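Local atomic coordinates of 336aa long hypothetical dTDP-glucose 4,6-dehydratase (Pyrococcus horikoshii, PDB entry 2HUN), a protein that probably acts as a dTDP-glucose 4,6-dehydratase, using a bound NAD(+) in the removal of water from a nucleotide sugar. Residues L7-M12 / H81-S86; H124-E129 / A153-S158; R177-Y182 / V214-Y219. All coordinates share one frame; numbering follows the deposited sequence.

Contact 1: residues L7-M12 / H81-S86. With NAD (nicotinamide-adenine-dinucleotide), chain C.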
# COMPACT_ATOMS: atom_id res chain seq x y z
N LEU A 7 24.24 -0.57 -2.69
CA LEU A 7 23.64 -1.85 -3.01
C LEU A 7 22.53 -1.45 -3.98
O LEU A 7 21.63 -0.71 -3.60
CB LEU A 7 23.02 -2.51 -1.79
CG LEU A 7 22.22 -3.77 -2.14
CD1 LEU A 7 23.18 -4.87 -2.62
CD2 LEU A 7 21.42 -4.25 -0.94
N VAL A 8 22.61 -1.91 -5.22
CA VAL A 8 21.59 -1.61 -6.21
C VAL A 8 20.81 -2.88 -6.52
O VAL A 8 21.38 -3.83 -7.07
CB VAL A 8 22.20 -1.07 -7.53
CG1 VAL A 8 21.10 -0.88 -8.57
CG2 VAL A 8 22.94 0.25 -7.28
N THR A 9 19.52 -2.92 -6.16
CA THR A 9 18.71 -4.10 -6.45
C THR A 9 18.12 -3.95 -7.85
O THR A 9 17.82 -2.83 -8.29
CB THR A 9 17.55 -4.30 -5.42
OG1 THR A 9 16.53 -3.31 -5.65
CG2 THR A 9 18.06 -4.18 -3.98
N GLY A 10 17.95 -5.07 -8.53
CA GLY A 10 17.41 -5.04 -9.88
C GLY A 10 18.34 -4.32 -10.83
O GLY A 10 17.91 -3.75 -11.83
N GLY A 11 19.64 -4.35 -10.52
CA GLY A 11 20.62 -3.67 -11.35
C GLY A 11 20.84 -4.22 -12.74
O GLY A 11 21.38 -3.52 -13.60
N MET A 12 20.43 -5.46 -12.99
CA MET A 12 20.61 -6.06 -14.31
C MET A 12 19.46 -5.71 -15.25
O MET A 12 19.38 -6.22 -16.37
CB MET A 12 20.73 -7.59 -14.20
CG MET A 12 21.67 -8.19 -15.23
SD MET A 12 23.38 -7.65 -14.95
CE MET A 12 23.95 -8.99 -13.85
N HIS A 81 16.77 0.73 -4.43
CA HIS A 81 15.83 -0.39 -4.67
C HIS A 81 15.07 -0.32 -6.02
O HIS A 81 14.00 0.25 -6.13
CB HIS A 81 14.83 -0.42 -3.51
CG HIS A 81 14.05 -1.71 -3.55
ND1 HIS A 81 14.61 -2.91 -3.84
CD2 HIS A 81 12.69 -1.91 -3.30
CE1 HIS A 81 13.61 -3.81 -3.76
NE2 HIS A 81 12.45 -3.23 -3.44
N LEU A 82 15.58 -0.97 -7.07
CA LEU A 82 14.88 -0.98 -8.35
C LEU A 82 14.21 -2.32 -8.65
O LEU A 82 13.33 -2.40 -9.50
CB LEU A 82 15.86 -0.65 -9.48
CG LEU A 82 16.39 0.79 -9.43
CD1 LEU A 82 17.90 0.80 -9.61
CD2 LEU A 82 15.70 1.61 -10.50
N ALA A 83 14.62 -3.37 -7.94
CA ALA A 83 14.06 -4.70 -8.15
C ALA A 83 12.54 -4.79 -8.00
O ALA A 83 11.97 -4.40 -6.98
CB ALA A 83 14.73 -5.69 -7.21
N ALA A 84 11.89 -5.35 -9.02
CA ALA A 84 10.44 -5.51 -9.01
C ALA A 84 9.98 -6.26 -10.25
O ALA A 84 10.70 -6.33 -11.24
CB ALA A 84 9.76 -4.14 -8.96
N GLU A 85 8.77 -6.81 -10.18
CA GLU A 85 8.12 -7.49 -11.29
C GLU A 85 7.18 -6.40 -11.80
O GLU A 85 6.38 -5.86 -11.03
CB GLU A 85 7.30 -8.68 -10.79
CG GLU A 85 8.12 -9.93 -10.47
CD GLU A 85 8.67 -10.61 -11.73
OE1 GLU A 85 8.10 -10.42 -12.82
OE2 GLU A 85 9.67 -11.35 -11.61
N SER A 86 7.26 -6.05 -13.09
CA SER A 86 6.45 -4.94 -13.60
C SER A 86 5.59 -5.16 -14.83
O SER A 86 5.14 -4.19 -15.44
CB SER A 86 7.36 -3.75 -13.87
OG SER A 86 8.33 -4.09 -14.85
PA NAD C . 13.07 -4.37 -15.59
O1A NAD C . 11.96 -5.33 -15.71
O2A NAD C . 13.86 -4.01 -16.79
O5B NAD C . 14.09 -4.97 -14.51
C5B NAD C . 13.71 -5.37 -13.18
C4B NAD C . 14.98 -5.99 -12.60
O4B NAD C . 14.76 -6.40 -11.23
C3B NAD C . 15.39 -7.27 -13.39
O3B NAD C . 16.80 -7.26 -13.66
C2B NAD C . 14.91 -8.41 -12.47
O2B NAD C . 15.60 -9.66 -12.59
C1B NAD C . 15.05 -7.78 -11.08
N9A NAD C . 14.13 -8.35 -10.07
C8A NAD C . 12.80 -8.48 -10.13
N7A NAD C . 12.36 -9.04 -9.00
C5A NAD C . 13.40 -9.28 -8.21
C6A NAD C . 13.58 -9.85 -6.92
N6A NAD C . 12.57 -10.31 -6.19
N1A NAD C . 14.90 -9.92 -6.42
C2A NAD C . 15.98 -9.45 -7.18
N3A NAD C . 15.81 -8.91 -8.40
C4A NAD C . 14.55 -8.83 -8.89
O3 NAD C . 12.35 -3.02 -15.15
PN NAD C . 12.80 -1.52 -14.87
O1N NAD C . 11.98 -0.77 -15.86
O2N NAD C . 14.26 -1.34 -15.01
O5D NAD C . 12.18 -1.17 -13.42
C5D NAD C . 12.96 -0.71 -12.31
C4D NAD C . 12.01 -0.07 -11.27
O4D NAD C . 11.49 1.18 -11.75
C3D NAD C . 10.81 -0.97 -10.92
O3D NAD C . 10.61 -0.94 -9.49
C2D NAD C . 9.63 -0.32 -11.69
O2D NAD C . 8.40 -0.56 -11.00
C1D NAD C . 10.05 1.15 -11.71
N1N NAD C . 9.53 1.94 -12.84
C2N NAD C . 9.93 1.70 -14.20
C3N NAD C . 9.39 2.51 -15.22
C7N NAD C . 9.79 2.32 -16.70
O7N NAD C . 9.42 3.17 -17.52
N7N NAD C . 10.53 1.28 -17.05
C4N NAD C . 8.46 3.53 -14.90
C5N NAD C . 8.07 3.74 -13.56
C6N NAD C . 8.60 2.96 -12.52
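T9 and H81 face each other at the ends of two neighbouring parallel strands, 5-9 and 78-81, where a Rossmann fold opens to receive its dinucleotide. The chain leaves T9 for the glycine-rich turn (G10, G11, M12) and leaves H81 for the loop 82-86, and NAD lies against both. The hydroxyl of T9 joins the two ends. It sits between its own backbone N and carbonyl carbon (chi1 72°), and from there T9 OG1 and H81 ND1 share a 2.7 Å hydrogen bond at the imidazole edge. The same oxygen accepts a nearly straight bond from the backbone of that loop, A83 N to T9 OG1, 3.0 Å at 168°. The other ring nitrogen of H81, NE2, hydrogen-bonds T106 on helix 96-116. L82 N donates to T9 O over 3.2 Å, from well above the carbonyl plane, just past the last bridge of the two strands. Beside these bonds the side chains of V8 and L82 run the same way, with V8 CG1 and L82 CD1 3.8 Å apart. G10 has positive phi, and a beta carbon here would strike A83 N. G10 CA also lies 3.3 Å from NAD O4B. A83 CB rests over a face of the adenine, 3.6 Å from NAD C4A, while L82 O takes a hydrogen bond from NAD O3D at 3.1 Å. Further round, M12 N binds D36, which itself bonds NAD. A buried hydroxyl gripped by a ring nitrogen and a main-chain amide thus fixes where the 82-86 loop leaves the sheet, and with it the carbonyl and methyl that meet the cofactor.

Contact 2: residues H124-E129 / A153-S158. With NAD (nicotinamide-adenine-dinucleotide), chain C.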
# COMPACT_ATOMS: atom_id res chain seq x y z
N HIS A 124 13.68 4.04 -2.33
CA HIS A 124 12.70 3.08 -2.86
C HIS A 124 12.16 3.64 -4.17
O HIS A 124 11.54 4.71 -4.18
CB HIS A 124 11.56 2.92 -1.84
CG HIS A 124 10.49 1.95 -2.26
ND1 HIS A 124 10.69 0.59 -2.30
CD2 HIS A 124 9.20 2.15 -2.61
CE1 HIS A 124 9.56 -0.01 -2.65
NE2 HIS A 124 8.64 0.92 -2.84
N VAL A 125 12.40 2.92 -5.27
CA VAL A 125 11.94 3.35 -6.59
C VAL A 125 10.53 2.80 -6.87
O VAL A 125 10.28 1.59 -6.79
CB VAL A 125 12.91 2.88 -7.70
CG1 VAL A 125 12.46 3.43 -9.06
CG2 VAL A 125 14.32 3.39 -7.40
N SER A 126 9.61 3.70 -7.22
CA SER A 126 8.24 3.30 -7.48
C SER A 126 7.72 3.89 -8.80
O SER A 126 8.49 4.49 -9.56
CB SER A 126 7.35 3.71 -6.30
OG SER A 126 6.08 3.09 -6.35
N THR A 127 6.41 3.76 -9.04
CA THR A 127 5.81 4.21 -10.29
C THR A 127 4.63 5.18 -10.24
O THR A 127 3.89 5.25 -9.26
CB THR A 127 5.33 2.98 -11.10
OG1 THR A 127 4.62 3.41 -12.26
CG2 THR A 127 4.42 2.13 -10.25
N ASP A 128 4.46 5.92 -11.34
CA ASP A 128 3.38 6.89 -11.47
C ASP A 128 2.03 6.16 -11.53
O ASP A 128 0.98 6.76 -11.35
CB ASP A 128 3.58 7.74 -12.74
CG ASP A 128 3.51 6.91 -14.04
OD1 ASP A 128 3.78 5.69 -14.02
OD2 ASP A 128 3.20 7.51 -15.10
N GLU A 129 2.08 4.85 -11.77
CA GLU A 129 0.86 4.06 -11.85
C GLU A 129 0.17 3.86 -10.50
O GLU A 129 -1.01 3.50 -10.47
CB GLU A 129 1.14 2.69 -12.49
CG GLU A 129 1.36 2.75 -14.00
CD GLU A 129 1.47 1.36 -14.61
OE1 GLU A 129 0.47 0.61 -14.58
OE2 GLU A 129 2.55 1.02 -15.12
N ALA A 153 -0.81 -2.21 -7.57
CA ALA A 153 -1.32 -2.36 -6.21
C ALA A 153 -0.21 -2.88 -5.30
O ALA A 153 -0.13 -2.49 -4.12
CB ALA A 153 -2.51 -3.30 -6.19
N THR A 154 0.64 -3.75 -5.83
CA THR A 154 1.74 -4.30 -5.04
C THR A 154 2.85 -3.25 -4.90
O THR A 154 3.52 -3.18 -3.88
CB THR A 154 2.30 -5.60 -5.65
OG1 THR A 154 2.66 -5.40 -7.02
CG2 THR A 154 1.25 -6.70 -5.57
N LYS A 155 3.03 -2.43 -5.93
CA LYS A 155 4.03 -1.37 -5.84
C LYS A 155 3.53 -0.39 -4.78
O LYS A 155 4.31 0.08 -3.94
CB LYS A 155 4.21 -0.64 -7.17
CG LYS A 155 4.95 -1.44 -8.24
CD LYS A 155 6.40 -1.75 -7.84
CE LYS A 155 7.25 -0.48 -7.80
NZ LYS A 155 8.65 -0.76 -7.34
N ALA A 156 2.23 -0.08 -4.81
CA ALA A 156 1.61 0.84 -3.86
C ALA A 156 1.73 0.30 -2.45
O ALA A 156 2.04 1.04 -1.52
CB ALA A 156 0.14 1.07 -4.20
N ALA A 157 1.49 -1.00 -2.29
CA ALA A 157 1.59 -1.65 -0.99
C ALA A 157 3.01 -1.55 -0.47
O ALA A 157 3.22 -1.32 0.72
CB ALA A 157 1.18 -3.12 -1.10
N SER A 158 4.00 -1.71 -1.35
CA SER A 158 5.39 -1.62 -0.92
C SER A 158 5.71 -0.19 -0.47
O SER A 158 6.44 -0.01 0.51
CB SER A 158 6.36 -2.07 -2.03
OG SER A 158 6.40 -1.18 -3.13
PA NAD C . 13.07 -4.37 -15.59
O1A NAD C . 11.96 -5.33 -15.71
O2A NAD C . 13.86 -4.01 -16.79
O5B NAD C . 14.09 -4.97 -14.51
C5B NAD C . 13.71 -5.37 -13.18
C4B NAD C . 14.98 -5.99 -12.60
O4B NAD C . 14.76 -6.40 -11.23
C3B NAD C . 15.39 -7.27 -13.39
O3B NAD C . 16.80 -7.26 -13.66
C2B NAD C . 14.91 -8.41 -12.47
O2B NAD C . 15.60 -9.66 -12.59
C1B NAD C . 15.05 -7.78 -11.08
N9A NAD C . 14.13 -8.35 -10.07
C8A NAD C . 12.80 -8.48 -10.13
N7A NAD C . 12.36 -9.04 -9.00
C5A NAD C . 13.40 -9.28 -8.21
C6A NAD C . 13.58 -9.85 -6.92
N6A NAD C . 12.57 -10.31 -6.19
N1A NAD C . 14.90 -9.92 -6.42
C2A NAD C . 15.98 -9.45 -7.18
N3A NAD C . 15.81 -8.91 -8.40
C4A NAD C . 14.55 -8.83 -8.89
O3 NAD C . 12.35 -3.02 -15.15
PN NAD C . 12.80 -1.52 -14.87
O1N NAD C . 11.98 -0.77 -15.86
O2N NAD C . 14.26 -1.34 -15.01
O5D NAD C . 12.18 -1.17 -13.42
C5D NAD C . 12.96 -0.71 -12.31
C4D NAD C . 12.01 -0.07 -11.27
O4D NAD C . 11.49 1.18 -11.75
C3D NAD C . 10.81 -0.97 -10.92
O3D NAD C . 10.61 -0.94 -9.49
C2D NAD C . 9.63 -0.32 -11.69
O2D NAD C . 8.40 -0.56 -11.00
C1D NAD C . 10.05 1.15 -11.71
N1N NAD C . 9.53 1.94 -12.84
C2N NAD C . 9.93 1.70 -14.20
C3N NAD C . 9.39 2.51 -15.22
C7N NAD C . 9.79 2.32 -16.70
O7N NAD C . 9.42 3.17 -17.52
N7N NAD C . 10.53 1.28 -17.05
C4N NAD C . 8.46 3.53 -14.90
C5N NAD C . 8.07 3.74 -13.56
C6N NAD C . 8.60 2.96 -12.52
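K155 reaches from helix 150-168 to the backbone of strand 121-127, and its amine ties V125 to the cofactor. It is the lysine of a YxxxK pair with Y151, the signature of short-chain dehydrogenases/reductases with a Rossmann fold, and both residues bind NAD here. K155 NZ donates to V125 O at 2.9 Å, in the carbonyl plane, and to the ribose hydroxyl NAD O3D, also at 2.9 Å. The chain is bent at chi2 and chi3 (-63° and -68°), which brings the amine to the ribose hydroxyls and lays CE 3.4 Å from NAD O2D. Across its aliphatic part, at about a right angle, comes T127, whose CG2 stands 4.1 Å from K155 CG. T127 CB in turn meets the nicotinamide at NAD C6N, and T127 OG1 accepts from E129 N in an ST turn.

Outside this first shell, H124 and S126 tie the strand to the same helix. H124 presents its ring edge to S158, NE2 donating to OG in the ring plane, while S126 OG turns to D159 one residue further along. Elsewhere on the helix, A153, A156 and A157 pack against the second subunit, A157 meeting A157 of that chain. The hydrogen-bond chain from H124 ends on the lysine's own backbone: S158 OG donates to K155 O over 2.6 Å.

Contact 3: residues R177-Y182 / V214-Y219. With NAD (nicotinamide-adenine-dinucleotide), chain C.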
# COMPACT_ATOMS: atom_id res chain seq x y z
N ARG A 177 8.89 8.28 -7.51
CA ARG A 177 7.84 7.81 -8.41
C ARG A 177 8.05 8.53 -9.74
O ARG A 177 7.96 9.76 -9.81
CB ARG A 177 6.44 8.11 -7.84
CG ARG A 177 6.04 7.20 -6.68
CD ARG A 177 4.77 7.69 -6.01
NE ARG A 177 4.35 6.84 -4.89
CZ ARG A 177 3.50 7.24 -3.95
NH1 ARG A 177 3.00 8.47 -3.99
NH2 ARG A 177 3.15 6.42 -2.96
N CYS A 178 8.32 7.77 -10.79
CA CYS A 178 8.58 8.35 -12.10
C CYS A 178 7.64 7.85 -13.18
O CYS A 178 7.01 6.80 -13.05
CB CYS A 178 10.02 8.04 -12.52
SG CYS A 178 10.26 6.27 -12.81
N THR A 179 7.60 8.60 -14.28
CA THR A 179 6.76 8.26 -15.41
C THR A 179 7.49 7.26 -16.30
O THR A 179 8.41 6.58 -15.85
CB THR A 179 6.43 9.53 -16.23
OG1 THR A 179 7.63 10.10 -16.73
CG2 THR A 179 5.73 10.55 -15.34
N ASN A 180 7.09 7.18 -17.56
CA ASN A 180 7.70 6.23 -18.49
C ASN A 180 9.14 6.55 -18.89
O ASN A 180 9.42 7.63 -19.39
CB ASN A 180 6.84 6.14 -19.74
CG ASN A 180 5.40 5.82 -19.43
OD1 ASN A 180 5.07 4.71 -19.02
ND2 ASN A 180 4.53 6.82 -19.59
N ASN A 181 10.04 5.59 -18.66
CA ASN A 181 11.44 5.76 -19.02
C ASN A 181 11.70 5.23 -20.43
O ASN A 181 11.03 4.30 -20.89
CB ASN A 181 12.37 4.99 -18.07
CG ASN A 181 12.60 5.71 -16.75
OD1 ASN A 181 13.73 5.78 -16.27
ND2 ASN A 181 11.53 6.23 -16.15
N TYR A 182 12.68 5.82 -21.10
CA TYR A 182 13.09 5.40 -22.43
C TYR A 182 14.57 5.74 -22.57
O TYR A 182 15.07 6.65 -21.91
CB TYR A 182 12.26 6.10 -23.51
CG TYR A 182 12.54 7.58 -23.68
CD1 TYR A 182 11.89 8.53 -22.89
CD2 TYR A 182 13.44 8.04 -24.64
CE1 TYR A 182 12.14 9.90 -23.05
CE2 TYR A 182 13.69 9.40 -24.81
CZ TYR A 182 13.04 10.32 -24.01
OH TYR A 182 13.28 11.67 -24.18
N VAL A 214 -2.56 10.83 -23.24
CA VAL A 214 -1.11 10.77 -23.12
C VAL A 214 -0.38 10.06 -22.00
O VAL A 214 -0.95 9.57 -21.03
CB VAL A 214 -0.57 12.21 -23.16
CG1 VAL A 214 -1.14 12.94 -24.37
CG2 VAL A 214 -0.96 12.94 -21.88
N ARG A 215 0.94 10.03 -22.19
CA ARG A 215 1.89 9.46 -21.25
C ARG A 215 3.06 10.42 -21.22
O ARG A 215 3.37 11.07 -22.22
CB ARG A 215 2.36 8.07 -21.70
CG ARG A 215 1.41 6.95 -21.30
CD ARG A 215 2.05 5.58 -21.45
NE ARG A 215 2.34 5.23 -22.83
CZ ARG A 215 2.77 4.04 -23.22
NH1 ARG A 215 2.96 3.08 -22.32
NH2 ARG A 215 3.00 3.80 -24.51
N ASP A 216 3.69 10.53 -20.06
CA ASP A 216 4.83 11.40 -19.89
C ASP A 216 6.07 10.55 -20.19
O ASP A 216 6.18 9.42 -19.72
CB ASP A 216 4.88 11.93 -18.45
CG ASP A 216 5.99 12.95 -18.25
OD1 ASP A 216 5.93 14.02 -18.89
OD2 ASP A 216 6.92 12.68 -17.45
N TRP A 217 6.99 11.10 -20.98
CA TRP A 217 8.20 10.37 -21.31
C TRP A 217 9.41 11.03 -20.68
O TRP A 217 9.65 12.22 -20.85
CB TRP A 217 8.36 10.28 -22.83
CG TRP A 217 7.26 9.46 -23.45
CD1 TRP A 217 6.08 9.92 -23.97
CD2 TRP A 217 7.18 8.03 -23.49
NE1 TRP A 217 5.28 8.87 -24.33
CE2 TRP A 217 5.93 7.69 -24.05
CE3 TRP A 217 8.05 7.00 -23.11
CZ2 TRP A 217 5.52 6.37 -24.23
CZ3 TRP A 217 7.65 5.68 -23.30
CH2 TRP A 217 6.40 5.38 -23.85
N LEU A 218 10.16 10.23 -19.92
CA LEU A 218 11.34 10.70 -19.23
C LEU A 218 12.59 9.95 -19.68
O LEU A 218 12.66 8.73 -19.55
CB LEU A 218 11.14 10.51 -17.72
CG LEU A 218 12.26 10.84 -16.73
CD1 LEU A 218 12.48 12.34 -16.70
CD2 LEU A 218 11.88 10.33 -15.35
N TYR A 219 13.58 10.67 -20.20
CA TYR A 219 14.82 10.02 -20.63
C TYR A 219 15.43 9.34 -19.41
O TYR A 219 15.56 9.95 -18.36
CB TYR A 219 15.81 11.04 -21.21
CG TYR A 219 17.03 10.39 -21.84
CD1 TYR A 219 16.90 9.45 -22.85
CD2 TYR A 219 18.32 10.69 -21.38
CE1 TYR A 219 18.01 8.81 -23.40
CE2 TYR A 219 19.44 10.06 -21.92
CZ TYR A 219 19.27 9.11 -22.93
OH TYR A 219 20.36 8.46 -23.44
PA NAD C . 13.07 -4.37 -15.59
O1A NAD C . 11.96 -5.33 -15.71
O2A NAD C . 13.86 -4.01 -16.79
O5B NAD C . 14.09 -4.97 -14.51
C5B NAD C . 13.71 -5.37 -13.18
C4B NAD C . 14.98 -5.99 -12.60
O4B NAD C . 14.76 -6.40 -11.23
C3B NAD C . 15.39 -7.27 -13.39
O3B NAD C . 16.80 -7.26 -13.66
C2B NAD C . 14.91 -8.41 -12.47
O2B NAD C . 15.60 -9.66 -12.59
C1B NAD C . 15.05 -7.78 -11.08
N9A NAD C . 14.13 -8.35 -10.07
C8A NAD C . 12.80 -8.48 -10.13
N7A NAD C . 12.36 -9.04 -9.00
C5A NAD C . 13.40 -9.28 -8.21
C6A NAD C . 13.58 -9.85 -6.92
N6A NAD C . 12.57 -10.31 -6.19
N1A NAD C . 14.90 -9.92 -6.42
C2A NAD C . 15.98 -9.45 -7.18
N3A NAD C . 15.81 -8.91 -8.40
C4A NAD C . 14.55 -8.83 -8.89
O3 NAD C . 12.35 -3.02 -15.15
PN NAD C . 12.80 -1.52 -14.87
O1N NAD C . 11.98 -0.77 -15.86
O2N NAD C . 14.26 -1.34 -15.01
O5D NAD C . 12.18 -1.17 -13.42
C5D NAD C . 12.96 -0.71 -12.31
C4D NAD C . 12.01 -0.07 -11.27
O4D NAD C . 11.49 1.18 -11.75
C3D NAD C . 10.81 -0.97 -10.92
O3D NAD C . 10.61 -0.94 -9.49
C2D NAD C . 9.63 -0.32 -11.69
O2D NAD C . 8.40 -0.56 -11.00
C1D NAD C . 10.05 1.15 -11.71
N1N NAD C . 9.53 1.94 -12.84
C2N NAD C . 9.93 1.70 -14.20
C3N NAD C . 9.39 2.51 -15.22
C7N NAD C . 9.79 2.32 -16.70
O7N NAD C . 9.42 3.17 -17.52
N7N NAD C . 10.53 1.28 -17.05
C4N NAD C . 8.46 3.53 -14.90
C5N NAD C . 8.07 3.74 -13.56
C6N NAD C . 8.60 2.96 -12.52
O HOH W 1 11.92 13.42 -22.38
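R215 lays its CB and CD beside N180 ND2 where strand 215-219 joins strand 172-182, parallel, in the mixed sheet, where 172-182 also pairs with 239-242. D216 makes the polar grip: its CG stands anti to the backbone N (chi1 -175°), bringing OD2 to the hydroxyl of T179, which donates at 2.8 Å on the anti side of the carboxylate. Both oxygens of D216 also take backbone amides, OD1 from E246 and OD2 from A244. D216 O accepts from N180 ND2 at 3.1 Å, and more weakly from N180 N. W217 then offers a face of its six-membered ring to N180 CB, a CH-pi contact 4.0 Å from the centroid, while W217 O takes a water that also meets Y182 OH. L218 pairs both ways: its N donates to N180 O, 2.8 Å and almost straight, and its O receives a more bent bond from Y182 N at 3.3 Å. Its side chain runs alongside that of N181, whose amide oxygen belongs to H223. Y219, N-cap of helix 220-233, sets its CA over the face of the Y182 ring and turns its own edge there in an offset edge-to-face pair, the planes 64° apart. A leucine in place of Y182 would probably leave the water without its hydroxyl partner and strip Y219 of the aromatic face under its CA and ring edge. T179 O and C178 O come close to ring carbons NAD C4N and C5N. N181 N donates to NAD O7N at 2.7 Å and 173°, a straight bond expected to restrain the carboxamide's rotation.

The contacts follow one another along the chain, each closing before the next opens, and all reach one mixed sheet. Strands 5-9, 78-81, 121-127, 172-182 and 215-219 adjoin in that order across it. Contacts 1 and 2 have centres about 13 Å apart, contacts 2 and 3 about 15 Å; contacts 1 and 3, centres about 18 Å apart, do not touch. Contact 2 bridges them: V125 N probably hydrogen-bonds H81 O of contact 1, and D128 N probably hydrogen-bonds C178 O of contact 3. NAD spans the row, adenine at contact 1, nicotinamide ribose at contacts 1 and 2, nicotinamide at contacts 2 and 3, so the ends of successive strands of one sheet build the cofactor site.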